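Local coordinates for protein aminotransferase (Bacillus subtilis, PDB 6L1N) that probably transfers amino groups with pyridoxal 5'-phosphate as cofactor, as a class I aminotransferase in the biosynthesis of the dipeptide antibiotic bacilysin, at residues A[327-332]-A[363-368]; A[33-38]-A[374-379]; A[331-336]-A[387-392]. All blocks are in the same frame, centred on the assembly; numbering follows the deposited sequence.

Contact 1. Residues A[327-332]-A[363-368]. With GLY (glycine), chain C.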
loop_
_atom_site.group_PDB
_atom_site.type_symbol
_atom_site.label_atom_id
_atom_site.label_comp_id
_atom_site.label_asym_id
_atom_site.label_seq_id
_atom_site.Cartn_x
_atom_site.Cartn_y
_atom_site.Cartn_z
ATOM N N TRP A 327 29.403 8.145 -2.256
ATOM C CA TRP A 327 29.556 7.257 -3.421
ATOM C C TRP A 327 31.048 7.127 -3.707
ATOM O O TRP A 327 31.657 7.991 -4.328
ATOM C CB TRP A 327 28.838 7.916 -4.601
ATOM C CG TRP A 327 28.788 7.170 -5.891
ATOM C CD1 TRP A 327 29.196 7.625 -7.117
ATOM C CD2 TRP A 327 28.213 5.858 -6.124
ATOM N NE1 TRP A 327 28.976 6.660 -8.081
ATOM C CE2 TRP A 327 28.346 5.583 -7.518
ATOM C CE3 TRP A 327 27.591 4.926 -5.315
ATOM C CZ2 TRP A 327 27.879 4.401 -8.104
ATOM C CZ3 TRP A 327 27.112 3.744 -5.887
ATOM C CH2 TRP A 327 27.251 3.500 -7.288
ATOM N N ALA A 328 31.619 6.050 -3.224
ATOM C CA ALA A 328 33.050 5.860 -3.148
ATOM C C ALA A 328 33.530 4.806 -4.178
ATOM O O ALA A 328 32.960 3.717 -4.304
ATOM C CB ALA A 328 33.391 5.403 -1.760
ATOM N N GLU A 329 34.588 5.153 -4.894
ATOM C CA GLU A 329 35.257 4.269 -5.812
ATOM C C GLU A 329 36.029 3.234 -4.990
ATOM O O GLU A 329 36.665 3.569 -4.000
ATOM C CB GLU A 329 36.195 5.087 -6.734
ATOM C CG GLU A 329 36.367 4.489 -8.111
ATOM C CD GLU A 329 37.249 5.341 -9.025
ATOM O OE1 GLU A 329 37.391 6.565 -8.788
ATOM O OE2 GLU A 329 37.801 4.781 -9.993
ATOM N N ILE A 330 35.938 1.975 -5.367
ATOM C CA ILE A 330 36.590 0.875 -4.612
ATOM C C ILE A 330 38.092 0.830 -4.884
ATOM O O ILE A 330 38.477 0.903 -6.027
ATOM C CB ILE A 330 35.983 -0.476 -5.028
ATOM C CG1 ILE A 330 34.511 -0.497 -4.627
ATOM C CG2 ILE A 330 36.687 -1.679 -4.423
ATOM C CD1 ILE A 330 33.761 -1.635 -5.268
ATOM N N PRO A 331 38.934 0.630 -3.840
ATOM C CA PRO A 331 40.380 0.567 -4.143
ATOM C C PRO A 331 40.736 -0.638 -5.007
ATOM O O PRO A 331 40.015 -1.671 -5.017
ATOM C CB PRO A 331 41.057 0.527 -2.753
ATOM C CG PRO A 331 39.999 1.011 -1.798
ATOM C CD PRO A 331 38.687 0.563 -2.381
ATOM N N ASN A 332 41.823 -0.473 -5.748
ATOM C CA ASN A 332 42.233 -1.420 -6.790
ATOM C C ASN A 332 42.681 -2.781 -6.215
ATOM O O ASN A 332 42.789 -3.769 -6.931
ATOM C CB ASN A 332 43.307 -0.794 -7.684
ATOM C CG ASN A 332 42.792 0.409 -8.480
ATOM O OD1 ASN A 332 42.998 1.541 -8.095
ATOM N ND2 ASN A 332 42.132 0.158 -9.575
ATOM N N LYS A 363 29.408 -0.233 -11.185
ATOM C CA LYS A 363 30.621 -1.046 -11.046
ATOM C C LYS A 363 31.798 -0.279 -10.395
ATOM O O LYS A 363 32.042 0.920 -10.616
ATOM C CB LYS A 363 31.080 -1.579 -12.418
ATOM C CG LYS A 363 31.501 -0.494 -13.394
ATOM C CD LYS A 363 31.914 -1.062 -14.743
ATOM C CE LYS A 363 32.224 0.047 -15.746
ATOM N NZ LYS A 363 31.089 1.011 -15.971
ATOM N N ARG A 364 32.542 -1.018 -9.601
ATOM C CA ARG A 364 33.664 -0.482 -8.881
ATOM C C ARG A 364 33.310 0.711 -7.953
ATOM O O ARG A 364 34.179 1.511 -7.606
ATOM C CB ARG A 364 34.819 -0.200 -9.859
ATOM C CG ARG A 364 35.349 -1.497 -10.511
ATOM C CD ARG A 364 36.866 -1.500 -10.690
ATOM N NE ARG A 364 37.599 -1.318 -9.462
ATOM C CZ ARG A 364 37.777 -2.247 -8.525
ATOM N NH1 ARG A 364 37.300 -3.492 -8.656
ATOM N NH2 ARG A 364 38.442 -1.927 -7.450
ATOM N N HIS A 365 32.024 0.859 -7.593
ATOM C CA HIS A 365 31.634 1.788 -6.527
ATOM C C HIS A 365 30.916 1.097 -5.394
ATOM O O HIS A 365 30.312 0.044 -5.583
ATOM C CB HIS A 365 30.748 2.941 -7.083
ATOM C CG HIS A 365 31.519 3.996 -7.817
ATOM N ND1 HIS A 365 31.855 3.887 -9.143
ATOM C CD2 HIS A 365 32.024 5.176 -7.400
ATOM C CE1 HIS A 365 32.503 4.975 -9.524
ATOM N NE2 HIS A 365 32.658 5.745 -8.467
ATOM N N VAL A 366 30.934 1.748 -4.221
ATOM C CA VAL A 366 30.029 1.423 -3.119
ATOM C C VAL A 366 29.349 2.686 -2.606
ATOM O O VAL A 366 29.861 3.823 -2.751
ATOM C CB VAL A 366 30.726 0.676 -1.945
ATOM C CG1 VAL A 366 31.323 -0.631 -2.409
ATOM C CG2 VAL A 366 31.763 1.571 -1.257
ATOM N N ARG A 367 28.144 2.482 -2.071
ATOM C CA ARG A 367 27.354 3.523 -1.441
ATOM C C ARG A 367 27.457 3.293 0.076
ATOM O O ARG A 367 27.250 2.188 0.559
ATOM C CB ARG A 367 25.888 3.491 -1.921
ATOM C CG ARG A 367 25.070 4.720 -1.544
ATOM C CD ARG A 367 23.569 4.478 -1.670
ATOM N NE ARG A 367 23.053 3.601 -0.638
ATOM C CZ ARG A 367 21.765 3.282 -0.473
ATOM N NH1 ARG A 367 20.852 3.761 -1.284
ATOM N NH2 ARG A 367 21.412 2.486 0.508
ATOM N N ILE A 368 27.844 4.339 0.789
ATOM C CA ILE A 368 27.947 4.337 2.233
ATOM C C ILE A 368 26.992 5.406 2.771
ATOM O O ILE A 368 27.106 6.566 2.463
ATOM C CB ILE A 368 29.401 4.640 2.689
ATOM C CG1 ILE A 368 30.387 3.728 1.917
ATOM C CG2 ILE A 368 29.562 4.383 4.162
ATOM C CD1 ILE A 368 31.843 4.133 2.044
HETATM N N GLY C . 16.790 4.703 0.882
HETATM C CA GLY C . 16.840 4.053 -0.442
HETATM C C GLY C . 17.962 3.069 -0.388
HETATM O O GLY C . 18.381 2.544 -1.399
HETATM O OXT GLY C . 18.439 2.782 0.710
#
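Trp327 and His365 lie in an offset stack on one face of an antiparallel strand pair, part of the small mixed sheet of this class I aminotransferase. Their planes are only 5° apart, with 4.2 Å between the centroids of the indole five-membered ring and the imidazole. CG of Trp327 stands anti to the backbone N (chi1 -177°), which swings the indole across toward the neighbouring strand, where CB of His365 settles over the six-membered ring in a CH-pi contact. Glu329 CG covers the other face of the imidazole, making a three-layer pile. On the reverse of the sheet Ala328 meets Val366, and Ile330, just past the strand, packs CG1 3.9 Å from Val366 CG1. Two nearly straight bonds between Ala328 and Val366 join the backbones, and Ile330 N adds a third to Arg364 O. Arg364 bends its chain back across Ile330, so that NH2 donates to Ile330 O from above the carbonyl plane, while NH1 turns to Glu335 O. Arg367 leaves the Trp327 face for the active site, where NH1 also bonds OD1 of Asn178, a probable cofactor ligand. Its guanidinium grips the bound glycine's carboxylate edge-on, NH1 to O at 2.8 Å and NH2 to OXT at 3.0 Å.

Contact 2. Residues A[33-38]-A[374-379]; sequences HIINLG and QEDLRE
Ile35 reaches helix 374-386 chiefly with its CD1 methyl, and this is the close-packed part of a strand-on-helix contact in which the short edge strand 35-36 of the small sheet leans on the first turns of the helix. With CG1 anti to the carbonyl carbon and the chain then extended (chi2 -180°), CD1 is carried onto the helix surface, 3.4 Å from Asp376 O and 3.6 Å from Glu379 CG. The methyl therefore touches both a backbone carbonyl and the aliphatic part of a glutamate, whose side chain crosses that of Ile35 at about a right angle. Deeper in, Leu37 CD1 meets Leu377 CD2 at 3.9 Å, methyl against methyl; Phe304 and Arg301 of helix 289-313 pack on Leu377 as well.

The outer side is looser. His33, exposed to solvent, brings the edge of its imidazole to Asp376, with OD1 near the ring plane but the carboxylate turned 47° from it. The resulting bond from NE2 to OD1 is weak, 3.3 Å long and bent to 122° at the hydrogen. Glu379 sends its carboxylate to Arg383 of the same helix, which also donates to His33 O.

This suggests that apolar methyls make the close fit, whereas the long, bent His33–Asp376 bond probably adds little, and that the firmer polar link is probably the one from Arg383 to His33 O.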
loop_
_atom_site.group_PDB
_atom_site.type_symbol
_atom_site.label_atom_id
_atom_site.label_comp_id
_atom_site.label_asym_id
_atom_site.label_seq_id
_atom_site.Cartn_x
_atom_site.Cartn_y
_atom_site.Cartn_z
ATOM N N HIS A 33 28.280 -6.606 16.848
ATOM C CA HIS A 33 28.209 -5.161 16.626
ATOM C C HIS A 33 28.555 -4.860 15.152
ATOM O O HIS A 33 29.648 -4.454 14.842
ATOM C CB HIS A 33 29.075 -4.368 17.568
ATOM C CG HIS A 33 28.899 -2.893 17.397
ATOM N ND1 HIS A 33 29.886 -1.981 17.709
ATOM C CD2 HIS A 33 27.880 -2.177 16.858
ATOM C CE1 HIS A 33 29.463 -0.761 17.415
ATOM N NE2 HIS A 33 28.252 -0.854 16.890
ATOM N N ILE A 34 27.569 -5.066 14.289
ATOM C CA ILE A 34 27.670 -4.787 12.857
ATOM C C ILE A 34 27.338 -3.327 12.674
ATOM O O ILE A 34 26.242 -2.911 13.010
ATOM C CB ILE A 34 26.652 -5.609 12.046
ATOM C CG1 ILE A 34 26.841 -7.116 12.285
ATOM C CG2 ILE A 34 26.703 -5.254 10.551
ATOM C CD1 ILE A 34 28.098 -7.726 11.702
ATOM N N ILE A 35 28.287 -2.558 12.150
ATOM C CA ILE A 35 28.037 -1.177 11.813
ATOM C C ILE A 35 27.411 -1.133 10.405
ATOM O O ILE A 35 28.093 -1.345 9.414
ATOM C CB ILE A 35 29.321 -0.363 11.862
ATOM C CG1 ILE A 35 29.900 -0.442 13.285
ATOM C CG2 ILE A 35 29.025 1.074 11.414
ATOM C CD1 ILE A 35 31.178 0.328 13.478
ATOM N N ASN A 36 26.117 -0.876 10.334
ATOM C CA ASN A 36 25.375 -0.975 9.110
ATOM C C ASN A 36 25.224 0.387 8.412
ATOM O O ASN A 36 24.289 1.148 8.683
ATOM C CB ASN A 36 23.996 -1.585 9.389
ATOM C CG ASN A 36 23.248 -1.965 8.114
ATOM O OD1 ASN A 36 23.618 -1.580 7.002
ATOM N ND2 ASN A 36 22.170 -2.712 8.282
ATOM N N LEU A 37 26.135 0.671 7.478
ATOM C CA LEU A 37 26.012 1.831 6.599
ATOM C C LEU A 37 25.511 1.474 5.178
ATOM O O LEU A 37 25.823 2.165 4.190
ATOM C CB LEU A 37 27.356 2.540 6.548
ATOM C CG LEU A 37 27.924 2.848 7.925
ATOM C CD1 LEU A 37 29.219 3.603 7.762
ATOM C CD2 LEU A 37 26.896 3.649 8.754
ATOM N N GLY A 38 24.732 0.407 5.101
ATOM C CA GLY A 38 24.077 -0.025 3.855
ATOM C C GLY A 38 22.772 0.697 3.635
ATOM O O GLY A 38 22.749 1.815 3.098
ATOM N N GLN A 374 29.242 9.808 15.267
ATOM C CA GLN A 374 30.692 9.898 15.113
ATOM C C GLN A 374 31.456 8.638 15.536
ATOM O O GLN A 374 32.266 8.156 14.787
ATOM C CB GLN A 374 31.205 11.102 15.897
ATOM N N GLU A 375 31.180 8.101 16.715
ATOM C CA GLU A 375 31.902 6.917 17.215
ATOM C C GLU A 375 31.745 5.720 16.319
ATOM O O GLU A 375 32.701 4.945 16.167
ATOM C CB GLU A 375 31.459 6.489 18.619
ATOM N N ASP A 376 30.538 5.541 15.769
ATOM C CA ASP A 376 30.262 4.398 14.893
ATOM C C ASP A 376 31.008 4.589 13.563
ATOM O O ASP A 376 31.591 3.641 13.060
ATOM C CB ASP A 376 28.725 4.207 14.652
ATOM C CG ASP A 376 28.038 3.222 15.666
ATOM O OD1 ASP A 376 28.699 2.367 16.328
ATOM O OD2 ASP A 376 26.787 3.306 15.806
ATOM N N LEU A 377 30.987 5.819 13.038
ATOM C CA LEU A 377 31.673 6.181 11.801
ATOM C C LEU A 377 33.183 6.126 11.922
ATOM O O LEU A 377 33.836 5.695 10.972
ATOM C CB LEU A 377 31.284 7.584 11.313
ATOM C CG LEU A 377 29.805 7.802 10.994
ATOM C CD1 LEU A 377 29.590 9.230 10.529
ATOM C CD2 LEU A 377 29.301 6.861 9.925
ATOM N N ARG A 378 33.727 6.584 13.060
ATOM C CA ARG A 378 35.147 6.434 13.349
ATOM C C ARG A 378 35.492 4.966 13.447
ATOM O O ARG A 378 36.501 4.544 12.920
ATOM C CB ARG A 378 35.568 7.175 14.633
ATOM C CG ARG A 378 36.997 6.842 15.091
ATOM C CD ARG A 378 37.408 7.532 16.374
ATOM N NE ARG A 378 37.232 8.981 16.306
ATOM C CZ ARG A 378 38.029 9.847 15.669
ATOM N NH1 ARG A 378 37.747 11.143 15.709
ATOM N NH2 ARG A 378 39.093 9.438 14.972
ATOM N N GLU A 379 34.670 4.196 14.139
ATOM C CA GLU A 379 34.930 2.762 14.306
ATOM C C GLU A 379 34.922 2.009 12.964
ATOM O O GLU A 379 35.673 1.090 12.754
ATOM C CB GLU A 379 33.911 2.149 15.269
ATOM C CG GLU A 379 34.079 0.652 15.544
ATOM C CD GLU A 379 35.387 0.250 16.245
ATOM O OE1 GLU A 379 36.068 1.104 16.905
ATOM O OE2 GLU A 379 35.717 -0.967 16.171
#

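Contact 3. Residues A[331-336]-A[387-392]; sequences PNTFET and LNLPFG
Phe334 meets Phe391 because each ring is turned inward by its first torsion: CG of Phe334 lies anti to the carbonyl carbon (chi1 -60°), and Phe391 holds a less usual chi1 of -95°. The two rings come together obliquely, planes 56° apart and centroids separated by 4.9 Å. Their roles differ, for CE2 of Phe334 lies over one face of Phe391, offset toward the rim, whereas Phe391 CE2 sits at the edge of the Phe334 ring, 3.4 Å from Phe334 CZ. Leu389 CD1 touches the same end of Phe334, 3.6 Å from CZ, so that CZ touches both a leucine methyl and the Phe391 ring. Farther along the Phe391 ring, Pro331 presses CG against CD1 at 3.6 Å, giving the second phenylalanine a proline neighbour as well.

Polar bonds border this apolar core. Thr333 OG1 donates to Pro390 O in the carbonyl plane, a short bond of 2.6 Å, while its methyl CG2 faces Leu389 CD2 and the Pro390 ring. A water forms a second bridge: it accepts from Asn332 N and donates both to Asn332 OD1 and to Gly392 O, 2.9 Å away. Backbone and side chain of one asparagine thus hold the water that reaches the other segment.

Residues 331-334 form a type I beta turn, closed by Phe334 N to Pro331 O, which presents Pro331, Thr333 and Phe334 to the C-terminal tail. The turn joins strand 325-329 to helix 337-347, whereas 387-392 follows helix 374-386. Helix 337-347 lies against both segments, with Phe340 edge-to-face on Phe334, Tyr343 against Leu389 and Leu344 against Phe391, while Trp315 adds a further ring beside Phe391.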
loop_
_atom_site.group_PDB
_atom_site.type_symbol
_atom_site.label_atom_id
_atom_site.label_comp_id
_atom_site.label_asym_id
_atom_site.label_seq_id
_atom_site.Cartn_x
_atom_site.Cartn_y
_atom_site.Cartn_z
ATOM N N PRO A 331 38.934 0.630 -3.840
ATOM C CA PRO A 331 40.380 0.567 -4.143
ATOM C C PRO A 331 40.736 -0.638 -5.007
ATOM O O PRO A 331 40.015 -1.671 -5.017
ATOM C CB PRO A 331 41.057 0.527 -2.753
ATOM C CG PRO A 331 39.999 1.011 -1.798
ATOM C CD PRO A 331 38.687 0.563 -2.381
ATOM N N ASN A 332 41.823 -0.473 -5.748
ATOM C CA ASN A 332 42.233 -1.420 -6.790
ATOM C C ASN A 332 42.681 -2.781 -6.215
ATOM O O ASN A 332 42.789 -3.769 -6.931
ATOM C CB ASN A 332 43.307 -0.794 -7.684
ATOM C CG ASN A 332 42.792 0.409 -8.480
ATOM O OD1 ASN A 332 42.998 1.541 -8.095
ATOM N ND2 ASN A 332 42.132 0.158 -9.575
ATOM N N THR A 333 42.860 -2.840 -4.897
ATOM C CA THR A 333 43.243 -4.082 -4.221
ATOM C C THR A 333 42.117 -5.097 -4.267
ATOM O O THR A 333 42.318 -6.301 -4.169
ATOM C CB THR A 333 43.554 -3.800 -2.730
ATOM O OG1 THR A 333 44.264 -2.547 -2.617
ATOM C CG2 THR A 333 44.364 -4.956 -2.130
ATOM N N PHE A 334 40.904 -4.587 -4.353
ATOM C CA PHE A 334 39.727 -5.403 -4.276
ATOM C C PHE A 334 39.116 -5.659 -5.627
ATOM O O PHE A 334 39.324 -4.917 -6.595
ATOM C CB PHE A 334 38.727 -4.711 -3.386
ATOM C CG PHE A 334 39.252 -4.504 -1.983
ATOM C CD1 PHE A 334 39.064 -5.485 -0.998
ATOM C CD2 PHE A 334 39.949 -3.339 -1.655
ATOM C CE1 PHE A 334 39.538 -5.283 0.305
ATOM C CE2 PHE A 334 40.446 -3.147 -0.369
ATOM C CZ PHE A 334 40.239 -4.111 0.608
ATOM N N GLU A 335 38.378 -6.742 -5.690
ATOM C CA GLU A 335 37.702 -7.107 -6.914
ATOM C C GLU A 335 36.344 -6.402 -6.946
ATOM O O GLU A 335 36.240 -5.253 -6.542
ATOM C CB GLU A 335 37.668 -8.616 -7.009
ATOM C CG GLU A 335 39.096 -9.129 -7.154
ATOM C CD GLU A 335 39.223 -10.605 -6.998
ATOM O OE1 GLU A 335 40.374 -11.045 -6.780
ATOM O OE2 GLU A 335 38.191 -11.316 -7.098
ATOM N N THR A 336 35.310 -7.056 -7.395
ATOM C CA THR A 336 34.085 -6.350 -7.738
ATOM C C THR A 336 33.345 -5.765 -6.525
ATOM O O THR A 336 33.666 -6.067 -5.376
ATOM C CB THR A 336 33.173 -7.308 -8.480
ATOM O OG1 THR A 336 32.944 -8.461 -7.645
ATOM C CG2 THR A 336 33.826 -7.710 -9.817
ATOM N N LEU A 387 42.385 -3.945 9.116
ATOM C CA LEU A 387 42.549 -4.959 8.056
ATOM C C LEU A 387 43.966 -5.040 7.450
ATOM O O LEU A 387 44.360 -6.086 6.937
ATOM C CB LEU A 387 41.517 -4.783 6.937
ATOM C CG LEU A 387 40.107 -5.255 7.281
ATOM C CD1 LEU A 387 39.098 -4.733 6.277
ATOM C CD2 LEU A 387 40.065 -6.771 7.340
ATOM N N ASN A 388 44.708 -3.939 7.504
ATOM C CA ASN A 388 46.038 -3.843 6.887
ATOM C C ASN A 388 46.058 -4.177 5.380
ATOM O O ASN A 388 46.927 -4.915 4.898
ATOM C CB ASN A 388 47.067 -4.685 7.670
ATOM C CG ASN A 388 47.871 -3.852 8.654
ATOM O OD1 ASN A 388 48.493 -2.860 8.275
ATOM N ND2 ASN A 388 47.874 -4.264 9.918
ATOM N N LEU A 389 45.088 -3.639 4.655
ATOM C CA LEU A 389 45.075 -3.723 3.209
ATOM C C LEU A 389 45.363 -2.345 2.690
ATOM O O LEU A 389 45.065 -1.358 3.377
ATOM C CB LEU A 389 43.740 -4.271 2.693
ATOM C CG LEU A 389 43.656 -5.810 2.640
ATOM C CD1 LEU A 389 42.218 -6.326 2.599
ATOM C CD2 LEU A 389 44.423 -6.397 1.447
ATOM N N PRO A 390 46.013 -2.245 1.516
ATOM C CA PRO A 390 46.139 -0.938 0.896
ATOM C C PRO A 390 44.785 -0.422 0.390
ATOM O O PRO A 390 44.185 -1.043 -0.520
ATOM C CB PRO A 390 47.109 -1.185 -0.276
ATOM C CG PRO A 390 47.012 -2.640 -0.563
ATOM C CD PRO A 390 46.765 -3.277 0.766
ATOM N N PHE A 391 44.328 0.691 0.968
ATOM C CA PHE A 391 43.048 1.328 0.596
ATOM C C PHE A 391 43.214 2.605 -0.165
ATOM O O PHE A 391 42.208 3.242 -0.503
ATOM C CB PHE A 391 42.180 1.577 1.854
ATOM C CG PHE A 391 41.175 0.488 2.131
ATOM C CD1 PHE A 391 39.851 0.663 1.785
ATOM C CD2 PHE A 391 41.569 -0.712 2.722
ATOM C CE1 PHE A 391 38.935 -0.329 2.025
ATOM C CE2 PHE A 391 40.658 -1.716 2.979
ATOM C CZ PHE A 391 39.325 -1.518 2.623
ATOM N N GLY A 392 44.467 2.995 -0.436
ATOM C CA GLY A 392 44.733 4.280 -1.026
ATOM C C GLY A 392 44.162 4.356 -2.430
ATOM O O GLY A 392 44.143 3.336 -3.120
HETATM O O HOH W 1 43.214 2.292 -5.627
#

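The three contacts illustrate how parts of a chain far apart in sequence gather at and beside one small sheet. Contact 1 joins strands 325-329 and 365-369 of the four-stranded sheet; contact 2, centre to centre about 17 Å from contact 1, sets the opposite outer strand, 35-36, against helix 374-386. Contact 3, its centre about 11 Å from that of contact 1, shares Pro331 and Asn332 with it and uses the tail beyond that helix. Along the chain, contact 1 is nested within the loop closed by contact 2, while contacts 2 and 3 alternate. Probable hydrogen bonds from Arg367 NH2 to Gly38 O and from Arg364 NH1 to Glu335 O connect contact 1 to its neighbours, so residues 363-368, whose Arg367 holds the bound glycine, are tied to both.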